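Long-range contact in homospermidine synthase (Legionella pneumophila subsp. pneumophila str. Philadelphia 1, PDB 2PH5), which probably makes the polyamine homospermidine and binds NAD: residues A[200-214]-A[351-365]. Sequence-based numbering, arbitrary orientation.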
loop_
_atom_site.group_PDB
_atom_site.type_symbol
_atom_site.label_atom_id
_atom_site.label_comp_id
_atom_site.label_asym_id
_atom_site.label_seq_id
_atom_site.Cartn_x
_atom_site.Cartn_y
_atom_site.Cartn_z
ATOM N N ILE A 200 24.811 11.043 -19.224
ATOM C CA ILE A 200 23.540 10.976 -18.539
ATOM C C ILE A 200 22.479 10.471 -19.490
ATOM O O ILE A 200 22.162 11.124 -20.485
ATOM C CB ILE A 200 23.113 12.350 -18.041
ATOM C CG1 ILE A 200 24.253 12.984 -17.239
ATOM C CG2 ILE A 200 21.868 12.222 -17.180
ATOM C CD1 ILE A 200 24.673 12.178 -16.031
ATOM N N LYS A 201 21.929 9.303 -19.181
ATOM C CA LYS A 201 20.896 8.706 -20.012
ATOM C C LYS A 201 19.507 8.921 -19.421
ATOM O O LYS A 201 18.514 8.958 -20.145
ATOM C CB LYS A 201 21.154 7.208 -20.169
ATOM C CG LYS A 201 22.404 6.865 -20.953
ATOM C CD LYS A 201 22.627 5.363 -20.946
ATOM C CE LYS A 201 23.757 4.957 -21.862
ATOM N NZ LYS A 201 23.766 3.478 -22.007
ATOM N N VAL A 202 19.444 9.063 -18.101
ATOM C CA VAL A 202 18.170 9.258 -17.431
ATOM C C VAL A 202 18.319 9.979 -16.092
ATOM O O VAL A 202 19.249 9.719 -15.323
ATOM C CB VAL A 202 17.445 7.889 -17.228
ATOM C CG1 VAL A 202 18.391 6.888 -16.611
ATOM C CG2 VAL A 202 16.209 8.053 -16.346
ATOM N N ILE A 203 17.393 10.902 -15.837
ATOM C CA ILE A 203 17.360 11.682 -14.607
ATOM C C ILE A 203 16.036 11.436 -13.884
ATOM O O ILE A 203 14.968 11.574 -14.474
ATOM C CB ILE A 203 17.445 13.202 -14.885
ATOM C CG1 ILE A 203 18.814 13.586 -15.454
ATOM C CG2 ILE A 203 17.177 13.971 -13.601
ATOM C CD1 ILE A 203 18.990 15.098 -15.640
ATOM N N HIS A 204 16.105 11.074 -12.609
ATOM C CA HIS A 204 14.896 10.852 -11.822
ATOM C C HIS A 204 14.810 11.890 -10.714
ATOM O O HIS A 204 15.830 12.371 -10.213
ATOM C CB HIS A 204 14.905 9.484 -11.120
ATOM C CG HIS A 204 14.600 8.321 -12.013
ATOM N ND1 HIS A 204 14.701 7.014 -11.584
ATOM C CD2 HIS A 204 14.210 8.261 -13.307
ATOM C CE1 HIS A 204 14.389 6.200 -12.574
ATOM N NE2 HIS A 204 14.088 6.931 -13.633
ATOM N N VAL A 205 13.584 12.241 -10.351
ATOM C CA VAL A 205 13.353 13.121 -9.224
ATOM C C VAL A 205 12.956 12.011 -8.268
ATOM O O VAL A 205 11.835 11.495 -8.331
ATOM C CB VAL A 205 12.166 14.088 -9.446
ATOM C CG1 VAL A 205 11.913 14.889 -8.174
ATOM C CG2 VAL A 205 12.480 15.045 -10.607
ATOM N N ALA A 206 13.911 11.589 -7.445
ATOM C CA ALA A 206 13.686 10.499 -6.506
ATOM C C ALA A 206 13.466 11.032 -5.101
ATOM O O ALA A 206 14.355 11.646 -4.507
ATOM C CB ALA A 206 14.868 9.541 -6.535
ATOM N N GLU A 207 12.266 10.802 -4.582
ATOM C CA GLU A 207 11.905 11.265 -3.251
ATOM C C GLU A 207 11.280 10.133 -2.465
ATOM O O GLU A 207 10.552 9.302 -3.012
ATOM C CB GLU A 207 10.916 12.437 -3.330
ATOM C CG GLU A 207 10.441 12.957 -1.976
ATOM C CD GLU A 207 9.418 14.083 -2.094
ATOM O OE1 GLU A 207 9.226 14.600 -3.218
ATOM O OE2 GLU A 207 8.810 14.460 -1.061
ATOM N N GLN A 208 11.564 10.113 -1.171
ATOM C CA GLN A 208 11.022 9.088 -0.311
ATOM C C GLN A 208 10.668 9.699 1.034
ATOM O O GLN A 208 11.545 10.073 1.807
ATOM C CB GLN A 208 12.043 7.974 -0.160
ATOM C CG GLN A 208 11.424 6.603 -0.088
ATOM C CD GLN A 208 12.362 5.544 -0.615
ATOM O OE1 GLN A 208 12.177 4.348 -0.369
ATOM N NE2 GLN A 208 13.381 5.980 -1.359
ATOM N N ASP A 209 9.366 9.807 1.285
ATOM C CA ASP A 209 8.823 10.374 2.515
ATOM C C ASP A 209 8.624 9.248 3.516
ATOM O O ASP A 209 7.826 8.334 3.284
ATOM C CB ASP A 209 7.469 11.036 2.224
ATOM C CG ASP A 209 7.067 12.062 3.275
ATOM O OD1 ASP A 209 7.308 11.838 4.484
ATOM O OD2 ASP A 209 6.487 13.096 2.885
ATOM N N SER A 210 9.348 9.321 4.632
ATOM C CA SER A 210 9.251 8.309 5.681
ATOM C C SER A 210 8.605 8.862 6.955
ATOM O O SER A 210 8.694 8.249 8.014
ATOM C CB SER A 210 10.644 7.752 6.020
ATOM O OG SER A 210 11.499 8.747 6.562
ATOM N N GLN A 211 7.953 10.017 6.866
ATOM C CA GLN A 211 7.327 10.579 8.055
ATOM C C GLN A 211 6.157 9.710 8.522
ATOM O O GLN A 211 5.222 9.469 7.764
ATOM C CB GLN A 211 6.874 12.022 7.778
ATOM C CG GLN A 211 8.052 12.910 7.334
ATOM C CD GLN A 211 7.643 14.296 6.874
ATOM O OE1 GLN A 211 7.463 15.218 7.691
ATOM N NE2 GLN A 211 7.486 14.457 5.556
ATOM N N VAL A 212 6.242 9.209 9.756
ATOM C CA VAL A 212 5.183 8.385 10.334
ATOM C C VAL A 212 4.402 9.234 11.327
ATOM O O VAL A 212 4.866 10.300 11.733
ATOM C CB VAL A 212 5.727 7.144 11.076
ATOM C CG1 VAL A 212 6.313 6.168 10.079
ATOM C CG2 VAL A 212 6.756 7.559 12.113
ATOM N N THR A 213 3.238 8.750 11.748
ATOM C CA THR A 213 2.398 9.534 12.641
ATOM C C THR A 213 1.673 8.800 13.757
ATOM O O THR A 213 1.668 7.572 13.827
ATOM C CB THR A 213 1.303 10.226 11.853
ATOM O OG1 THR A 213 0.495 9.224 11.230
ATOM C CG2 THR A 213 1.887 11.139 10.788
ATOM N N TYR A 214 1.036 9.593 14.614
ATOM C CA TYR A 214 0.245 9.097 15.725
ATOM C C TYR A 214 -0.836 10.137 16.052
ATOM O O TYR A 214 -0.553 11.325 16.180
ATOM C CB TYR A 214 1.120 8.858 16.958
ATOM C CG TYR A 214 0.298 8.458 18.158
ATOM C CD1 TYR A 214 -0.166 7.143 18.315
ATOM C CD2 TYR A 214 -0.115 9.415 19.084
ATOM C CE1 TYR A 214 -1.030 6.801 19.364
ATOM C CE2 TYR A 214 -0.972 9.084 20.125
ATOM C CZ TYR A 214 -1.430 7.783 20.257
ATOM O OH TYR A 214 -2.322 7.497 21.253
ATOM N N GLU A 351 0.869 15.548 14.196
ATOM C CA GLU A 351 0.762 14.137 14.510
ATOM C C GLU A 351 1.954 13.281 14.096
ATOM O O GLU A 351 2.093 12.154 14.574
ATOM C CB GLU A 351 -0.531 13.536 13.950
ATOM C CG GLU A 351 -0.840 13.854 12.508
ATOM C CD GLU A 351 -1.634 15.147 12.335
ATOM O OE1 GLU A 351 -1.027 16.241 12.409
ATOM O OE2 GLU A 351 -2.868 15.059 12.127
ATOM N N ILE A 352 2.830 13.792 13.237
ATOM C CA ILE A 352 3.963 12.966 12.861
ATOM C C ILE A 352 4.973 12.953 14.005
ATOM O O ILE A 352 5.302 13.989 14.573
ATOM C CB ILE A 352 4.625 13.419 11.516
ATOM C CG1 ILE A 352 6.033 13.927 11.757
ATOM C CG2 ILE A 352 3.796 14.487 10.832
ATOM C CD1 ILE A 352 6.807 13.991 10.500
ATOM N N ILE A 353 5.456 11.766 14.346
ATOM C CA ILE A 353 6.384 11.617 15.457
ATOM C C ILE A 353 7.826 11.297 15.069
ATOM O O ILE A 353 8.741 11.517 15.856
ATOM C CB ILE A 353 5.877 10.522 16.403
ATOM C CG1 ILE A 353 6.000 9.150 15.722
ATOM C CG2 ILE A 353 4.436 10.817 16.787
ATOM C CD1 ILE A 353 5.351 7.994 16.466
ATOM N N ASP A 354 8.035 10.784 13.863
ATOM C CA ASP A 354 9.379 10.420 13.439
ATOM C C ASP A 354 9.450 10.422 11.917
ATOM O O ASP A 354 8.431 10.578 11.235
ATOM C CB ASP A 354 9.705 9.018 13.968
ATOM C CG ASP A 354 11.182 8.686 13.898
ATOM O OD1 ASP A 354 11.502 7.491 13.734
ATOM O OD2 ASP A 354 12.030 9.597 14.018
ATOM N N GLY A 355 10.658 10.263 11.385
ATOM C CA GLY A 355 10.815 10.213 9.941
ATOM C C GLY A 355 11.440 11.415 9.265
ATOM O O GLY A 355 11.749 12.425 9.897
ATOM N N CYS A 356 11.620 11.305 7.957
ATOM C CA CYS A 356 12.223 12.381 7.204
ATOM C C CYS A 356 11.785 12.354 5.746
ATOM O O CYS A 356 11.150 11.402 5.287
ATOM C CB CYS A 356 13.747 12.287 7.296
ATOM S SG CYS A 356 14.424 10.793 6.582
ATOM N N ASP A 357 12.126 13.409 5.021
ATOM C CA ASP A 357 11.758 13.502 3.625
ATOM C C ASP A 357 13.029 13.629 2.792
ATOM O O ASP A 357 13.766 14.611 2.926
ATOM C CB ASP A 357 10.859 14.722 3.411
ATOM C CG ASP A 357 10.125 14.683 2.082
ATOM O OD1 ASP A 357 10.714 14.192 1.094
ATOM O OD2 ASP A 357 8.968 15.155 2.025
ATOM N N GLU A 358 13.299 12.623 1.959
ATOM C CA GLU A 358 14.480 12.646 1.102
ATOM C C GLU A 358 14.114 13.051 -0.300
ATOM O O GLU A 358 13.719 12.216 -1.105
ATOM C CB GLU A 358 15.164 11.284 1.018
ATOM C CG GLU A 358 16.149 11.043 2.110
ATOM C CD GLU A 358 17.304 10.149 1.686
ATOM O OE1 GLU A 358 17.066 9.088 1.043
ATOM O OE2 GLU A 358 18.455 10.517 2.017
ATOM N N LEU A 359 14.251 14.335 -0.591
ATOM C CA LEU A 359 13.941 14.855 -1.911
ATOM C C LEU A 359 15.241 15.112 -2.658
ATOM O O LEU A 359 16.151 15.737 -2.121
ATOM C CB LEU A 359 13.155 16.160 -1.795
ATOM C CG LEU A 359 12.967 16.917 -3.113
ATOM C CD1 LEU A 359 12.180 16.047 -4.078
ATOM C CD2 LEU A 359 12.232 18.249 -2.860
ATOM N N GLY A 360 15.332 14.621 -3.889
ATOM C CA GLY A 360 16.540 14.830 -4.659
ATOM C C GLY A 360 16.424 14.330 -6.083
ATOM O O GLY A 360 15.358 13.880 -6.504
ATOM N N VAL A 361 17.526 14.413 -6.819
ATOM C CA VAL A 361 17.571 13.975 -8.206
ATOM C C VAL A 361 18.625 12.908 -8.440
ATOM O O VAL A 361 19.744 12.991 -7.939
ATOM C CB VAL A 361 17.864 15.141 -9.164
ATOM C CG1 VAL A 361 16.639 16.027 -9.284
ATOM C CG2 VAL A 361 19.048 15.940 -8.652
ATOM N N LEU A 362 18.257 11.906 -9.219
ATOM C CA LEU A 362 19.152 10.812 -9.517
ATOM C C LEU A 362 19.593 10.902 -10.965
ATOM O O LEU A 362 18.759 10.876 -11.873
ATOM C CB LEU A 362 18.421 9.495 -9.267
ATOM C CG LEU A 362 19.182 8.178 -9.390
ATOM C CD1 LEU A 362 20.360 8.191 -8.420
ATOM C CD2 LEU A 362 18.232 7.004 -9.087
ATOM N N LEU A 363 20.897 11.036 -11.188
ATOM C CA LEU A 363 21.424 11.089 -12.552
ATOM C C LEU A 363 22.096 9.755 -12.845
ATOM O O LEU A 363 22.993 9.352 -12.115
ATOM C CB LEU A 363 22.437 12.222 -12.703
ATOM C CG LEU A 363 21.796 13.602 -12.742
ATOM C CD1 LEU A 363 21.146 13.915 -11.396
ATOM C CD2 LEU A 363 22.853 14.627 -13.071
HETATM N N MSE A 364 21.650 9.071 -13.896
HETATM C CA MSE A 364 22.207 7.770 -14.275
HETATM C C MSE A 364 22.854 7.789 -15.664
HETATM O O MSE A 364 22.401 8.509 -16.555
HETATM C CB MSE A 364 21.104 6.707 -14.254
HETATM C CG MSE A 364 20.421 6.523 -12.906
HETATM SE SE MSE A 364 18.544 5.989 -13.075
HETATM C CE MSE A 364 17.750 7.761 -13.062
ATOM N N GLY A 365 23.909 6.994 -15.839
ATOM C CA GLY A 365 24.596 6.927 -17.118
ATOM C C GLY A 365 26.105 7.105 -17.053
ATOM O O GLY A 365 26.847 6.457 -17.796
HETATM O O HOH W 1 12.843 8.897 3.921
#
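Strands 202-213 and 352-364 run antiparallel as neighbours inside the mixed sheet, where V202 pairs with M364, H204 with L362 and Q208 with E358. On the face that carries H204, selenomethionine M364 bends at chi2 and chi3 so that M364 CE sits over the middle of the H204 ring, 3.4 Å from the centroid, a CH-pi contact; M364 CB lies 3.6 Å from V202 CG1. Here a classic beta bulge sets two residues, K201 and V202, against the single M364: M364 O takes a 2.8 Å bond from K201 N and a weak one from V202 N. The other face bears I203, L363, V361 and L359, which rest on helix 158-176 of the saccharopine dehydrogenase-like C-terminal domain; the L359 side chain ends about 6 Å from the bound NAD. Further along that face two carboxylates come close without a hydrogen bond between them, E207 OE2 lying 2.9 Å from D357 OD1; E207 OE1 is hydrogen-bonded to Y319 and D357 OD2 to T392. An Asx turn follows, D209 OD1 accepting from Q211 N and, at 2.8 Å, from Q211 NE2, while D209 OD2 is hydrogen-bonded to T225. Where the strand is interrupted, S210 OG, placed by chi1 64° between its own N and carbonyl carbon, accepts a hydrogen bond from C356 N at 2.9 Å.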